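Local atomic coordinates of superoxide dismutase 1 (Perkinsus marinus, PDB entry 2CW2), a protein that probably disposes of toxic superoxide radicals by converting them to hydrogen peroxide and molecular oxygen at a protein-bound iron ion. Residues Q101-T106 and A172-R177; I158-K163 and E178-L183. All blocks are in the same frame, centred on the assembly; numbering follows the deposited sequence.

Contact 1: Q101-T106 and A172-R177; sequences QVYNHT and AGNPIR. With FE (Fe (III) ion), chain C.
With its CG beside the backbone N (chi1 -65°), N104 reaches from the helix to the backbone of A172, while Y103, turned the other way with CG anti to N (chi1 -178°), lays its ring against I176. N104 ND2 gives a hydrogen bond to A172 O, 3.0 Å long and fairly straight, 155° at the hydrogen. The oxygen lies in the plane of the amide, whereas the donor stands well above the plane of the carbonyl. The same ND2 also gives a hydrogen bond to Q101 OE1 (3.1 Å), this time in the planes of both amides, so two acceptors fix how the N104 amide is rotated. Q101 bends at chi2 and rests alongside A172, its CG 3.7 Å from A172 CB. Further along, I176 brings its CD1 over one face of the Y103 ring, 3.4 Å from Y103 CZ, and N174 lies between this pair and the N104 amide.

Q101 is held at both polar ends: OE1 also receives W154 NE1, and NE2 bonds to Y65 OH. F150 of the second subunit packs on both Q101 and A172. One helical turn on from Q101, H105 ND1 donates to Q101 O (2.8 Å), in the plane of its imidazole, while H105 N reaches that oxygen from the other face of the carbonyl. The ND1 bond steadies the ring whose H105 NE2 binds iron at 1.9 Å. Q101 NE2 donates to the metal-bound water, 3.1 Å from NE2 to the water oxygen. H57, D187 and H191 complete the protein ligands of the three-histidine, one-aspartate site of the iron/manganese superoxide dismutases.

Contact 2: I158-K163 and E178-L183; sequences IADDGK and ESKTPL
I158 overlaps the peptide that joins T181 to P182: its CG1 lies 3.4 Å from T181 O, and CD1 carries on to 3.7 Å from P182 CA. The same CG1 also meets K180 CB at 3.7 Å, so the branch sits against the backbone of the neighbouring strand more than against any side-chain tip. P182 is its partner in a non-hydrogen-bonded pair, and the two side chains share the face of the sheet that receives P175 and I176 from the preceding loop and Y103 and F107 from helix 93-110.

A159 and T181 form the hydrogen-bonded pair next to it. A159 N donates to T181 O at 2.8 Å, and T181 N returns a longer bond to A159 O at 3.2 Å, both nearly straight. This is the end of the three-stranded antiparallel sheet of the C-terminal domain of iron/manganese superoxide dismutases, with 153-159 as the middle strand and 181-187 at one side. Beyond A159 the middle strand turns over toward 164-170, and D160 N bonds to K163 O (2.7 Å) across that hairpin turn.

On the face of A159 and T181, L183 leans back so that its CD1 comes within 4.1 Å of A159 CB; the C-terminal residue I226 also touches A159 there. At the outer end K180, extended beyond CG, passes D160 obliquely. D160 OD2 and K180 NZ stay 4.2 Å apart, too far for a salt bridge though probably close enough for some attraction, and K165 NZ forms a long, weak ion pair with D160 OD2.

Overall arrangement
The two contacts lie about 14 Å apart, centre to centre, and their segments alternate along the chain, with R177 leading directly into E178. They meet where the loop 172-177 passes over the sheet: P175 O and K180 N stand 3.3 Å apart, a probable hydrogen bond, and I176 CG1 packs on P182 CD at 3.7 Å. From the helix, Y103 OH comes within 3.5 Å of P182 CG. Contact 1 includes the iron ligand H105, whereas contact 2 is away from the metal site. Its strands nevertheless link it to that site: 153-159 carries W154, the partner of Q101, near its start, and 181-187 ends at the ligand D187.

Contact 1: Q101-T106 and A172-R177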
loop_
_atom_site.group_PDB
_atom_site.type_symbol
_atom_site.label_atom_id
_atom_site.label_comp_id
_atom_site.label_asym_id
_atom_site.label_seq_id
_atom_site.Cartn_x
_atom_site.Cartn_y
_atom_site.Cartn_z
ATOM N N GLN A 101 1.081 -4.689 -12.703
ATOM C CA GLN A 101 1.930 -3.612 -12.201
ATOM C C GLN A 101 2.914 -3.121 -13.257
ATOM O O GLN A 101 3.183 -1.930 -13.335
ATOM C CB GLN A 101 2.657 -4.029 -10.924
ATOM C CG GLN A 101 1.755 -4.053 -9.706
ATOM C CD GLN A 101 1.297 -2.656 -9.301
ATOM O OE1 GLN A 101 0.360 -2.140 -9.872
ATOM N NE2 GLN A 101 1.947 -2.068 -8.298
ATOM N N VAL A 102 3.430 -4.021 -14.099
ATOM C CA VAL A 102 4.346 -3.585 -15.141
ATOM C C VAL A 102 3.587 -2.647 -16.094
ATOM O O VAL A 102 4.062 -1.558 -16.406
ATOM C CB VAL A 102 4.944 -4.775 -15.931
ATOM C CG1 VAL A 102 5.603 -4.294 -17.260
ATOM C CG2 VAL A 102 5.949 -5.533 -15.102
ATOM N N TYR A 103 2.412 -3.074 -16.556
ATOM C CA TYR A 103 1.574 -2.222 -17.420
ATOM C C TYR A 103 1.183 -0.902 -16.734
ATOM O O TYR A 103 1.263 0.184 -17.332
ATOM C CB TYR A 103 0.294 -2.964 -17.833
ATOM C CG TYR A 103 -0.595 -2.176 -18.770
ATOM C CD1 TYR A 103 -0.636 -2.482 -20.132
ATOM C CD2 TYR A 103 -1.393 -1.132 -18.300
ATOM C CE1 TYR A 103 -1.430 -1.755 -21.011
ATOM C CE2 TYR A 103 -2.196 -0.390 -19.167
ATOM C CZ TYR A 103 -2.206 -0.720 -20.527
ATOM O OH TYR A 103 -2.991 -0.006 -21.400
ATOM N N ASN A 104 0.735 -1.005 -15.487
ATOM C CA ASN A 104 0.291 0.167 -14.747
ATOM C C ASN A 104 1.370 1.251 -14.672
ATOM O O ASN A 104 1.084 2.444 -14.813
ATOM C CB ASN A 104 -0.131 -0.241 -13.330
ATOM C CG ASN A 104 -1.357 -1.155 -13.332
ATOM O OD1 ASN A 104 -2.041 -1.284 -14.341
ATOM N ND2 ASN A 104 -1.613 -1.809 -12.215
ATOM N N HIS A 105 2.609 0.840 -14.419
ATOM C CA HIS A 105 3.683 1.812 -14.278
ATOM C C HIS A 105 4.091 2.403 -15.642
ATOM O O HIS A 105 4.311 3.617 -15.757
ATOM C CB HIS A 105 4.873 1.217 -13.497
ATOM C CG HIS A 105 4.613 1.078 -12.018
ATOM N ND1 HIS A 105 4.043 -0.051 -11.459
ATOM C CD2 HIS A 105 4.838 1.933 -10.990
ATOM C CE1 HIS A 105 3.939 0.122 -10.146
ATOM N NE2 HIS A 105 4.388 1.330 -9.834
ATOM N N THR A 106 4.199 1.559 -16.669
ATOM C CA THR A 106 4.524 2.086 -17.985
ATOM C C THR A 106 3.476 3.122 -18.392
ATOM O O THR A 106 3.789 4.203 -18.892
ATOM C CB THR A 106 4.576 0.931 -18.996
ATOM O OG1 THR A 106 5.689 0.098 -18.670
ATOM C CG2 THR A 106 4.872 1.456 -20.385
ATOM N N ALA A 172 -3.075 -3.985 -7.673
ATOM C CA ALA A 172 -2.670 -3.904 -9.082
ATOM C C ALA A 172 -3.848 -3.727 -10.048
ATOM O O ALA A 172 -3.665 -3.777 -11.265
ATOM C CB ALA A 172 -1.807 -5.116 -9.506
ATOM N N GLY A 173 -5.048 -3.518 -9.500
ATOM C CA GLY A 173 -6.270 -3.601 -10.277
ATOM C C GLY A 173 -6.217 -2.739 -11.524
ATOM O O GLY A 173 -5.841 -1.564 -11.451
ATOM N N ASN A 174 -6.611 -3.325 -12.655
ATOM C CA ASN A 174 -6.443 -2.706 -13.985
ATOM C C ASN A 174 -7.691 -3.034 -14.829
ATOM O O ASN A 174 -8.056 -4.184 -15.001
ATOM C CB ASN A 174 -5.157 -3.239 -14.641
ATOM C CG ASN A 174 -4.897 -2.664 -16.040
ATOM O OD1 ASN A 174 -3.743 -2.350 -16.401
ATOM N ND2 ASN A 174 -5.933 -2.566 -16.839
ATOM N N PRO A 175 -8.379 -2.012 -15.303
ATOM C CA PRO A 175 -9.692 -2.213 -15.933
ATOM C C PRO A 175 -9.624 -2.951 -17.266
ATOM O O PRO A 175 -10.689 -3.320 -17.782
ATOM C CB PRO A 175 -10.209 -0.790 -16.112
ATOM C CG PRO A 175 -8.979 0.031 -16.230
ATOM C CD PRO A 175 -7.995 -0.592 -15.250
ATOM N N ILE A 176 -8.421 -3.196 -17.782
ATOM C CA ILE A 176 -8.290 -4.057 -18.949
ATOM C C ILE A 176 -8.807 -5.467 -18.638
ATOM O O ILE A 176 -9.241 -6.193 -19.545
ATOM C CB ILE A 176 -6.841 -4.063 -19.475
ATOM C CG1 ILE A 176 -6.523 -2.735 -20.157
ATOM C CG2 ILE A 176 -6.573 -5.251 -20.428
ATOM C CD1 ILE A 176 -5.048 -2.544 -20.405
ATOM N N ARG A 177 -8.785 -5.849 -17.357
ATOM C CA ARG A 177 -9.270 -7.174 -16.973
ATOM C C ARG A 177 -10.764 -7.293 -17.334
ATOM O O ARG A 177 -11.251 -8.374 -17.710
ATOM C CB ARG A 177 -9.072 -7.415 -15.473
ATOM C CG ARG A 177 -9.550 -8.788 -15.009
ATOM C CD ARG A 177 -8.819 -9.294 -13.803
ATOM N NE ARG A 177 -9.222 -10.643 -13.411
ATOM C CZ ARG A 177 -8.507 -11.748 -13.644
ATOM N NH1 ARG A 177 -7.353 -11.686 -14.313
ATOM N NH2 ARG A 177 -8.964 -12.931 -13.214
HETATM FE FE FE C . 4.049 2.417 -8.251
HETATM O O HOH W 1 2.282 0.958 -7.740
#

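Contact 2: I158-K163 and E178-L183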
loop_
_atom_site.group_PDB
_atom_site.type_symbol
_atom_site.label_atom_id
_atom_site.label_comp_id
_atom_site.label_asym_id
_atom_site.label_seq_id
_atom_site.Cartn_x
_atom_site.Cartn_y
_atom_site.Cartn_z
ATOM N N ILE A 158 -11.274 5.809 -17.601
ATOM C CA ILE A 158 -11.505 4.780 -18.591
ATOM C C ILE A 158 -12.529 5.233 -19.636
ATOM O O ILE A 158 -13.324 6.110 -19.375
ATOM C CB ILE A 158 -12.028 3.543 -17.818
ATOM C CG1 ILE A 158 -11.173 2.347 -18.098
ATOM C CG2 ILE A 158 -13.526 3.354 -17.910
ATOM C CD1 ILE A 158 -9.978 2.391 -17.247
ATOM N N ALA A 159 -12.459 4.652 -20.827
ATOM C CA ALA A 159 -13.574 4.698 -21.773
ATOM C C ALA A 159 -14.254 3.346 -21.667
ATOM O O ALA A 159 -13.624 2.301 -21.846
ATOM C CB ALA A 159 -13.069 4.903 -23.193
ATOM N N ASP A 160 -15.532 3.343 -21.347
ATOM C CA ASP A 160 -16.171 2.069 -21.150
ATOM C C ASP A 160 -16.808 1.670 -22.481
ATOM O O ASP A 160 -16.196 0.979 -23.303
ATOM C CB ASP A 160 -17.117 2.135 -19.956
ATOM C CG ASP A 160 -17.785 0.823 -19.669
ATOM O OD1 ASP A 160 -18.161 0.119 -20.628
ATOM O OD2 ASP A 160 -17.962 0.416 -18.507
ATOM N N ASP A 161 -17.997 2.120 -22.776
ATOM C CA ASP A 161 -18.472 1.716 -24.112
ATOM C C ASP A 161 -18.569 3.030 -24.848
ATOM O O ASP A 161 -19.639 3.424 -25.245
ATOM C CB ASP A 161 -19.840 1.024 -24.010
ATOM C CG ASP A 161 -19.952 -0.246 -24.876
ATOM O OD1 ASP A 161 -19.997 -0.145 -26.128
ATOM O OD2 ASP A 161 -20.046 -1.394 -24.366
ATOM N N GLY A 162 -17.448 3.740 -24.948
ATOM C CA GLY A 162 -17.434 5.074 -25.525
ATOM C C GLY A 162 -17.674 6.176 -24.494
ATOM O O GLY A 162 -17.575 7.346 -24.825
ATOM N N LYS A 163 -17.938 5.799 -23.244
ATOM C CA LYS A 163 -18.290 6.744 -22.180
ATOM C C LYS A 163 -17.149 6.838 -21.191
ATOM O O LYS A 163 -16.564 5.817 -20.851
ATOM C CB LYS A 163 -19.490 6.208 -21.398
ATOM C CG LYS A 163 -20.740 7.071 -21.404
ATOM C CD LYS A 163 -20.554 8.423 -20.722
ATOM C CE LYS A 163 -21.907 9.056 -20.384
ATOM N NZ LYS A 163 -22.130 10.377 -21.012
ATOM N N GLU A 178 -11.478 -6.182 -17.199
ATOM C CA GLU A 178 -12.861 -6.095 -17.659
ATOM C C GLU A 178 -12.895 -5.627 -19.126
ATOM O O GLU A 178 -11.896 -5.738 -19.840
ATOM C CB GLU A 178 -13.698 -5.225 -16.707
ATOM C CG GLU A 178 -12.893 -4.330 -15.764
ATOM C CD GLU A 178 -12.248 -5.054 -14.584
ATOM O OE1 GLU A 178 -11.460 -4.413 -13.876
ATOM O OE2 GLU A 178 -12.517 -6.250 -14.344
ATOM N N SER A 179 -14.001 -5.119 -19.633
ATOM C CA SER A 179 -13.934 -4.826 -21.079
ATOM C C SER A 179 -13.036 -3.626 -21.483
ATOM O O SER A 179 -12.842 -3.378 -22.671
ATOM C CB SER A 179 -15.340 -4.722 -21.725
ATOM O OG SER A 179 -16.294 -4.102 -20.858
ATOM N N LYS A 180 -12.425 -2.946 -20.506
ATOM C CA LYS A 180 -12.290 -1.486 -20.617
ATOM C C LYS A 180 -10.978 -0.893 -21.140
ATOM O O LYS A 180 -9.930 -1.535 -21.104
ATOM C CB LYS A 180 -12.705 -0.832 -19.293
ATOM C CG LYS A 180 -13.893 -1.518 -18.647
ATOM C CD LYS A 180 -14.185 -0.954 -17.254
ATOM C CE LYS A 180 -15.350 -1.704 -16.572
ATOM N NZ LYS A 180 -15.762 -1.071 -15.283
ATOM N N THR A 181 -11.052 0.350 -21.613
ATOM C CA THR A 181 -9.902 1.022 -22.203
ATOM C C THR A 181 -9.371 2.163 -21.337
ATOM O O THR A 181 -10.056 3.157 -21.159
ATOM C CB THR A 181 -10.285 1.590 -23.563
ATOM O OG1 THR A 181 -10.764 0.538 -24.404
ATOM C CG2 THR A 181 -9.034 2.089 -24.281
ATOM N N PRO A 182 -8.155 2.011 -20.819
ATOM C CA PRO A 182 -7.525 3.030 -19.957
ATOM C C PRO A 182 -7.095 4.256 -20.732
ATOM O O PRO A 182 -6.553 4.146 -21.833
ATOM C CB PRO A 182 -6.302 2.319 -19.386
ATOM C CG PRO A 182 -6.067 1.143 -20.308
ATOM C CD PRO A 182 -7.326 0.809 -20.999
ATOM N N LEU A 183 -7.359 5.429 -20.166
ATOM C CA LEU A 183 -7.024 6.682 -20.824
ATOM C C LEU A 183 -6.021 7.489 -20.018
ATOM O O LEU A 183 -5.170 8.158 -20.591
ATOM C CB LEU A 183 -8.288 7.530 -21.038
ATOM C CG LEU A 183 -9.401 6.938 -21.909
ATOM C CD1 LEU A 183 -10.559 7.920 -21.958
ATOM C CD2 LEU A 183 -8.903 6.641 -23.345
#